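Local structure of transcriptional regulator AefR (Pseudomonas syringae pv. tomato, 3CDL) at residues B[91-94]-B[95-99]; B[162-165]-B[166-170]; B[14-17]-B[18-21]. The protein probably acts as a TetR-family transcriptional regulator, a dimer that would bind cis-regulatory DNA through N-terminal helix-turn-helix domains. All coordinates share one frame; numbering follows the deposited sequence.

Contact 1 of 3, residues B[91-94]-B[95-99]; sequences WGKM and RNLTD
Met-94 and Thr-98 make the close-packed side of this last turn of helix 82-97. The hydroxyl of Thr-98 folds back on the helix and donates to the carbonyl of Met-94, with OG1 2.7 Å from Met-94 O; a chi1 of -41°, which sets OG1 beside its own backbone N, puts it there. The backbone N of Thr-98 adds a weak bond of 3.1 Å to the same Met-94 O, so the carbonyl keeps two donors as the helix ends. The selenium of Met-94, a selenomethionine, passes 3.7 Å from Thr-98 OG1 and lies 4.3 Å from Leu-97 CD2. Val-187 of helix 181-199 also packs on Met-94. On the side facing helix 152-167, where Lys-93 touches His-160, the lysine chain crosses Leu-97, its NZ 3.5 Å from Leu-97 CD1.

The flank bearing Arg-95 and Trp-91 is looser and more exposed. Here the CB of Trp-91 sits over the rim of one face of the Arg-95 guanidinium, 3.5 Å from NH2. The backbone bonds continue beneath, for example Arg-95 N to Trp-91 O at 2.8 Å, and weaken at Thr-98. That residue leaves helical geometry, and Asp-99 then caps helix 100-114 through OD1, accepting from Phe-102 N: a helix C-terminus running straight into the N-cap of the next helix, within the all-helical C-terminal domain of a TetR-family regulator.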
loop_
_atom_site.group_PDB
_atom_site.type_symbol
_atom_site.label_atom_id
_atom_site.label_comp_id
_atom_site.label_asym_id
_atom_site.label_seq_id
_atom_site.Cartn_x
_atom_site.Cartn_y
_atom_site.Cartn_z
ATOM N N TRP B 91 -14.291 5.681 12.400
ATOM C CA TRP B 91 -15.338 4.787 11.953
ATOM C C TRP B 91 -15.856 5.103 10.563
ATOM O O TRP B 91 -16.025 4.190 9.752
ATOM C CB TRP B 91 -16.475 4.657 12.968
ATOM C CG TRP B 91 -16.234 3.545 13.952
ATOM C CD1 TRP B 91 -16.026 3.680 15.283
ATOM C CD2 TRP B 91 -16.129 2.134 13.671
ATOM N NE1 TRP B 91 -15.838 2.451 15.868
ATOM C CE2 TRP B 91 -15.887 1.485 14.901
ATOM C CE3 TRP B 91 -16.222 1.360 12.507
ATOM C CZ2 TRP B 91 -15.741 0.096 15.006
ATOM C CZ3 TRP B 91 -16.076 -0.026 12.611
ATOM C CH2 TRP B 91 -15.833 -0.639 13.855
ATOM N N GLY B 92 -16.113 6.379 10.283
ATOM C CA GLY B 92 -16.427 6.819 8.913
ATOM C C GLY B 92 -15.464 6.259 7.862
ATOM O O GLY B 92 -15.884 5.582 6.918
ATOM N N LYS B 93 -14.171 6.520 8.029
ATOM C CA LYS B 93 -13.174 5.969 7.120
ATOM C C LYS B 93 -13.134 4.433 7.099
ATOM O O LYS B 93 -12.860 3.855 6.060
ATOM C CB LYS B 93 -11.786 6.527 7.431
ATOM C CG LYS B 93 -10.695 6.223 6.380
ATOM C CD LYS B 93 -11.109 6.643 4.957
ATOM C CE LYS B 93 -9.940 6.991 4.041
ATOM N NZ LYS B 93 -8.739 6.047 4.079
HETATM N N MSE B 94 -13.406 3.772 8.225
HETATM C CA MSE B 94 -13.383 2.314 8.261
HETATM C C MSE B 94 -14.589 1.695 7.538
HETATM O O MSE B 94 -14.465 0.678 6.867
HETATM C CB MSE B 94 -13.284 1.807 9.697
HETATM C CG MSE B 94 -13.311 0.284 9.844
HETATM SE SE MSE B 94 -11.828 -0.651 8.881
HETATM C CE MSE B 94 -10.347 -0.041 9.995
ATOM N N ARG B 95 -15.754 2.308 7.675
ATOM C CA ARG B 95 -16.949 1.823 6.984
ATOM C C ARG B 95 -16.796 1.941 5.443
ATOM O O ARG B 95 -17.339 1.123 4.683
ATOM C CB ARG B 95 -18.198 2.569 7.496
ATOM C CG ARG B 95 -18.588 2.258 8.968
ATOM C CD ARG B 95 -19.943 2.899 9.338
ATOM N NE ARG B 95 -19.808 4.147 10.101
ATOM C CZ ARG B 95 -19.903 4.250 11.432
ATOM N NH1 ARG B 95 -20.154 3.186 12.200
ATOM N NH2 ARG B 95 -19.742 5.431 12.007
ATOM N N ASN B 96 -16.042 2.947 4.997
ATOM C CA ASN B 96 -15.798 3.157 3.572
ATOM C C ASN B 96 -14.811 2.131 2.999
ATOM O O ASN B 96 -15.015 1.596 1.911
ATOM C CB ASN B 96 -15.343 4.606 3.293
ATOM C CG ASN B 96 -16.407 5.636 3.654
ATOM O OD1 ASN B 96 -17.558 5.563 3.204
ATOM N ND2 ASN B 96 -16.025 6.604 4.469
ATOM N N LEU B 97 -13.754 1.855 3.749
ATOM C CA LEU B 97 -12.796 0.790 3.419
ATOM C C LEU B 97 -13.423 -0.611 3.400
ATOM O O LEU B 97 -12.890 -1.519 2.756
ATOM C CB LEU B 97 -11.674 0.769 4.456
ATOM C CG LEU B 97 -10.400 1.618 4.437
ATOM C CD1 LEU B 97 -10.554 3.015 3.852
ATOM C CD2 LEU B 97 -9.855 1.673 5.869
ATOM N N THR B 98 -14.518 -0.805 4.134
ATOM C CA THR B 98 -15.053 -2.149 4.294
ATOM C C THR B 98 -16.231 -2.317 3.361
ATOM O O THR B 98 -17.250 -2.919 3.702
ATOM C CB THR B 98 -15.413 -2.480 5.775
ATOM O OG1 THR B 98 -14.400 -1.964 6.646
ATOM C CG2 THR B 98 -15.482 -3.978 5.980
ATOM N N ASP B 99 -16.081 -1.731 2.180
ATOM C CA ASP B 99 -17.052 -1.823 1.100
ATOM C C ASP B 99 -16.355 -2.506 -0.089
ATOM O O ASP B 99 -15.412 -1.964 -0.649
ATOM C CB ASP B 99 -17.549 -0.416 0.728
ATOM C CG ASP B 99 -18.596 -0.437 -0.383
ATOM O OD1 ASP B 99 -18.250 -0.778 -1.543
ATOM O OD2 ASP B 99 -19.779 -0.117 -0.097
#

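Contact 2 of 3, residues B[162-165]-B[166-170]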
loop_
_atom_site.group_PDB
_atom_site.type_symbol
_atom_site.label_atom_id
_atom_site.label_comp_id
_atom_site.label_asym_id
_atom_site.label_seq_id
_atom_site.Cartn_x
_atom_site.Cartn_y
_atom_site.Cartn_z
ATOM N N LEU B 162 -2.652 3.663 9.969
ATOM C CA LEU B 162 -3.027 2.769 11.062
ATOM C C LEU B 162 -4.281 1.948 10.745
ATOM O O LEU B 162 -4.449 0.899 11.316
ATOM C CB LEU B 162 -3.174 3.555 12.374
ATOM C CG LEU B 162 -1.995 3.610 13.387
ATOM C CD1 LEU B 162 -0.773 2.744 13.017
ATOM C CD2 LEU B 162 -1.585 5.049 13.810
ATOM N N LEU B 163 -5.111 2.424 9.803
ATOM C CA LEU B 163 -6.344 1.748 9.332
ATOM C C LEU B 163 -6.132 0.985 8.031
ATOM O O LEU B 163 -6.507 -0.169 7.899
ATOM C CB LEU B 163 -7.460 2.780 9.114
ATOM C CG LEU B 163 -8.474 3.116 10.232
ATOM C CD1 LEU B 163 -7.834 3.418 11.552
ATOM C CD2 LEU B 163 -9.441 4.257 9.824
ATOM N N LYS B 164 -5.509 1.653 7.069
ATOM C CA LYS B 164 -5.300 1.120 5.739
ATOM C C LYS B 164 -4.429 -0.120 5.785
ATOM O O LYS B 164 -4.570 -0.978 4.966
ATOM C CB LYS B 164 -4.666 2.186 4.855
ATOM C CG LYS B 164 -5.644 3.094 4.074
ATOM C CD LYS B 164 -5.242 4.591 4.117
ATOM C CE LYS B 164 -5.067 5.182 2.726
ATOM N NZ LYS B 164 -3.884 4.525 2.099
ATOM N N SER B 165 -3.545 -0.220 6.770
ATOM C CA SER B 165 -2.557 -1.310 6.817
ATOM C C SER B 165 -3.225 -2.646 7.137
ATOM O O SER B 165 -2.654 -3.710 6.885
ATOM C CB SER B 165 -1.440 -0.998 7.816
ATOM O OG SER B 165 -1.941 -0.883 9.144
ATOM N N PHE B 166 -4.446 -2.562 7.657
ATOM C CA PHE B 166 -5.292 -3.727 7.961
ATOM C C PHE B 166 -6.498 -3.828 7.031
ATOM O O PHE B 166 -6.919 -4.923 6.657
ATOM C CB PHE B 166 -5.827 -3.664 9.412
ATOM C CG PHE B 166 -4.748 -3.715 10.457
ATOM C CD1 PHE B 166 -4.068 -4.914 10.722
ATOM C CD2 PHE B 166 -4.385 -2.556 11.161
ATOM C CE1 PHE B 166 -3.066 -4.964 11.682
ATOM C CE2 PHE B 166 -3.384 -2.591 12.115
ATOM C CZ PHE B 166 -2.723 -3.789 12.377
ATOM N N ALA B 167 -7.080 -2.681 6.694
ATOM C CA ALA B 167 -8.359 -2.672 6.024
ATOM C C ALA B 167 -8.283 -2.178 4.574
ATOM O O ALA B 167 -9.316 -2.029 3.898
ATOM C CB ALA B 167 -9.355 -1.867 6.833
ATOM N N PHE B 168 -7.083 -1.921 4.069
ATOM C CA PHE B 168 -7.006 -1.487 2.681
ATOM C C PHE B 168 -5.981 -2.272 1.874
ATOM O O PHE B 168 -6.373 -3.131 1.072
ATOM C CB PHE B 168 -6.824 0.013 2.593
ATOM C CG PHE B 168 -6.795 0.531 1.196
ATOM C CD1 PHE B 168 -7.989 0.694 0.468
ATOM C CD2 PHE B 168 -5.577 0.876 0.596
ATOM C CE1 PHE B 168 -7.970 1.177 -0.839
ATOM C CE2 PHE B 168 -5.540 1.347 -0.696
ATOM C CZ PHE B 168 -6.748 1.512 -1.420
ATOM N N TRP B 169 -4.690 -2.008 2.087
ATOM C CA TRP B 169 -3.636 -2.754 1.401
ATOM C C TRP B 169 -3.751 -4.293 1.366
ATOM O O TRP B 169 -3.646 -4.862 0.297
ATOM C CB TRP B 169 -2.264 -2.310 1.886
ATOM C CG TRP B 169 -2.040 -0.843 1.596
ATOM C CD1 TRP B 169 -1.865 0.162 2.511
ATOM C CD2 TRP B 169 -1.976 -0.230 0.308
ATOM N NE1 TRP B 169 -1.684 1.380 1.865
ATOM C CE2 TRP B 169 -1.755 1.166 0.513
ATOM C CE3 TRP B 169 -2.105 -0.710 -1.001
ATOM C CZ2 TRP B 169 -1.637 2.077 -0.553
ATOM C CZ3 TRP B 169 -1.994 0.204 -2.070
ATOM C CH2 TRP B 169 -1.754 1.574 -1.834
ATOM N N PRO B 170 -3.936 -4.983 2.517
ATOM C CA PRO B 170 -4.145 -6.429 2.367
ATOM C C PRO B 170 -5.224 -6.809 1.365
ATOM O O PRO B 170 -5.067 -7.779 0.626
ATOM C CB PRO B 170 -4.527 -6.870 3.787
ATOM C CG PRO B 170 -3.714 -5.963 4.652
ATOM C CD PRO B 170 -3.885 -4.605 3.948
#
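Lys-164 O and Leu-163 O each accept two backbone hydrogen bonds where helix 152-167 gives way to helix 169-174. Phe-168 N reaches Lys-164 O at 2.8 Å and Trp-169 N reaches the same Lys-164 O at 3.1 Å, from opposite faces of the carbonyl plane. One residue earlier, Ala-167 N binds Leu-163 O at 2.8 Å, while Phe-166 N also donates to Leu-163 O, at 3.2 Å, from above the carbonyl plane. Phe-168 leaves helical geometry and is at once the N-cap residue of the following helix.

Ser-165 OG turns back to Ala-161 O, its hydrogen-bond partner, and passes 3.6 Å from Phe-166 CD2. The Phe-166 ring presents its edge, in plane, to Leu-162 O, with CD2 3.5 Å from that oxygen. Farther out, Lys-164 runs alongside Phe-168, its CG 3.6 Å from Phe-168 CB. With CG anti to the backbone N (chi1 -178°), Phe-168 swings its ring away from helix 152-167, toward Phe-102, Leu-103 and Ala-106 of helix 100-114. Phe-168 CD2 also stands over the centre of one face of the Trp-169 indole. Pro-170 lays its CG and CD against Ser-165 O, with CD 3.3 Å away.

Across the dimer, Trp-169 stacks on Trp-169 of the second subunit and Phe-166 on its Phe-154. The chemistry thus divides in two: shared carbonyls keep the peptide groups bonded through the break between helices, while Phe-166 and Trp-169 supply aromatic surface to the subunit interface and Phe-168 packs within its own chain.

Contact 3 of 3, residues B[14-17]-B[18-21]; sequences IVQA and AIAE
Ile-19 lies beside Gln-16 and one turn on from Val-15, in the middle of helix 9-24. Its CB sits 3.5 Å from Gln-16 O, the carbonyl three residues earlier. CG1 follows the wall of the helix back toward the N-terminus, 3.3 Å from Val-15 O; a chi1 of -68°, with CG1 beside the backbone N, sends it that way. The extended chi2 of -177° then carries CD1 on to the end of the Gln-16 side chain, 3.9 Å from OE1, and to Val-15, whose CG1 is 4.2 Å from that methyl. Gln-16 bends at chi2 to bring its amide alongside, pointing the same way as Ile-19.

Helix 9-24 belongs to the predicted DNA-binding domain of the TetR family, a helical bundle built round a helix-turn-helix. Ile-19 faces out of that domain and packs on Asp-104, Leu-105 and Val-108 of helix 100-114, while other faces serve the bundle: Ile-14 touches Ile-35 of helix 32-39, and Ala-18 touches Leu-56 of helix 53-64.

The backbone under these side chains is a plain alpha-helical ladder of i to i+4 hydrogen bonds, among them Ile-19 N to Val-15 O and, at 3.0 Å, Ala-20 N to Gln-16 O. Glu-21 N closes on Ala-17 O at 2.8 Å, and the Glu-21 carboxylate makes long, weak ion pairs with Arg-25 and Arg-38.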
loop_
_atom_site.group_PDB
_atom_site.type_symbol
_atom_site.label_atom_id
_atom_site.label_comp_id
_atom_site.label_asym_id
_atom_site.label_seq_id
_atom_site.Cartn_x
_atom_site.Cartn_y
_atom_site.Cartn_z
ATOM N N ILE B 14 -22.040 1.665 -16.652
ATOM C CA ILE B 14 -20.830 1.719 -17.483
ATOM C C ILE B 14 -19.533 1.686 -16.646
ATOM O O ILE B 14 -18.576 0.976 -16.992
ATOM C CB ILE B 14 -20.838 2.971 -18.398
ATOM C CG1 ILE B 14 -22.097 2.992 -19.275
ATOM C CG2 ILE B 14 -19.569 3.034 -19.236
ATOM C CD1 ILE B 14 -22.462 4.366 -19.812
ATOM N N VAL B 15 -19.504 2.461 -15.561
ATOM C CA VAL B 15 -18.385 2.442 -14.616
ATOM C C VAL B 15 -18.157 1.015 -14.112
ATOM O O VAL B 15 -17.018 0.544 -14.115
ATOM C CB VAL B 15 -18.617 3.397 -13.418
ATOM C CG1 VAL B 15 -17.576 3.183 -12.339
ATOM C CG2 VAL B 15 -18.616 4.851 -13.878
ATOM N N GLN B 16 -19.246 0.343 -13.706
ATOM C CA GLN B 16 -19.217 -1.038 -13.193
ATOM C C GLN B 16 -18.593 -2.025 -14.165
ATOM O O GLN B 16 -17.713 -2.815 -13.798
ATOM C CB GLN B 16 -20.620 -1.521 -12.838
ATOM C CG GLN B 16 -20.814 -1.829 -11.394
ATOM C CD GLN B 16 -20.584 -0.623 -10.522
ATOM O OE1 GLN B 16 -19.436 -0.244 -10.233
ATOM N NE2 GLN B 16 -21.679 -0.008 -10.079
ATOM N N ALA B 17 -19.076 -1.984 -15.401
ATOM C CA ALA B 17 -18.516 -2.779 -16.476
ATOM C C ALA B 17 -17.050 -2.417 -16.698
ATOM O O ALA B 17 -16.242 -3.280 -17.044
ATOM C CB ALA B 17 -19.311 -2.562 -17.741
ATOM N N ALA B 18 -16.702 -1.149 -16.495
ATOM C CA ALA B 18 -15.318 -0.724 -16.695
ATOM C C ALA B 18 -14.409 -1.392 -15.664
ATOM O O ALA B 18 -13.314 -1.857 -15.990
ATOM C CB ALA B 18 -15.203 0.795 -16.636
ATOM N N ILE B 19 -14.892 -1.457 -14.428
ATOM C CA ILE B 19 -14.156 -2.037 -13.323
ATOM C C ILE B 19 -13.933 -3.518 -13.587
ATOM O O ILE B 19 -12.795 -4.013 -13.539
ATOM C CB ILE B 19 -14.909 -1.796 -11.999
ATOM C CG1 ILE B 19 -14.891 -0.296 -11.677
ATOM C CG2 ILE B 19 -14.347 -2.663 -10.864
ATOM C CD1 ILE B 19 -15.527 0.058 -10.370
ATOM N N ALA B 20 -15.031 -4.198 -13.901
ATOM C CA ALA B 20 -15.056 -5.617 -14.209
ATOM C C ALA B 20 -14.124 -5.938 -15.362
ATOM O O ALA B 20 -13.250 -6.793 -15.231
ATOM C CB ALA B 20 -16.462 -6.031 -14.547
ATOM N N GLU B 21 -14.295 -5.234 -16.482
ATOM C CA GLU B 21 -13.459 -5.463 -17.655
ATOM C C GLU B 21 -11.989 -5.139 -17.405
ATOM O O GLU B 21 -11.136 -5.924 -17.803
ATOM C CB GLU B 21 -13.968 -4.714 -18.894
ATOM C CG GLU B 21 -15.201 -5.331 -19.596
ATOM C CD GLU B 21 -14.981 -6.732 -20.200
ATOM O OE1 GLU B 21 -15.976 -7.487 -20.336
ATOM O OE2 GLU B 21 -13.833 -7.081 -20.548
#

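Contacts 1 and 2 form one continuous piece of packing in the C-terminal domain, their centres about 11 Å apart. Met-94 joins them: its SE lies 3.4 Å from Ala-167 CB and its CE 3.7 Å from Leu-163 CG, so the ends of helices 82-97 and 152-167 are set against each other. Contact 2 extends this packing to the second subunit. Contact 3 belongs to the predicted DNA-binding domain and touches neither; its centre is about 22 Å from that of contact 1 and 24 Å from that of contact 2. Helix 100-114 bridges the gap, since it follows contact 1 in the chain and receives both Phe-168 and Ile-19.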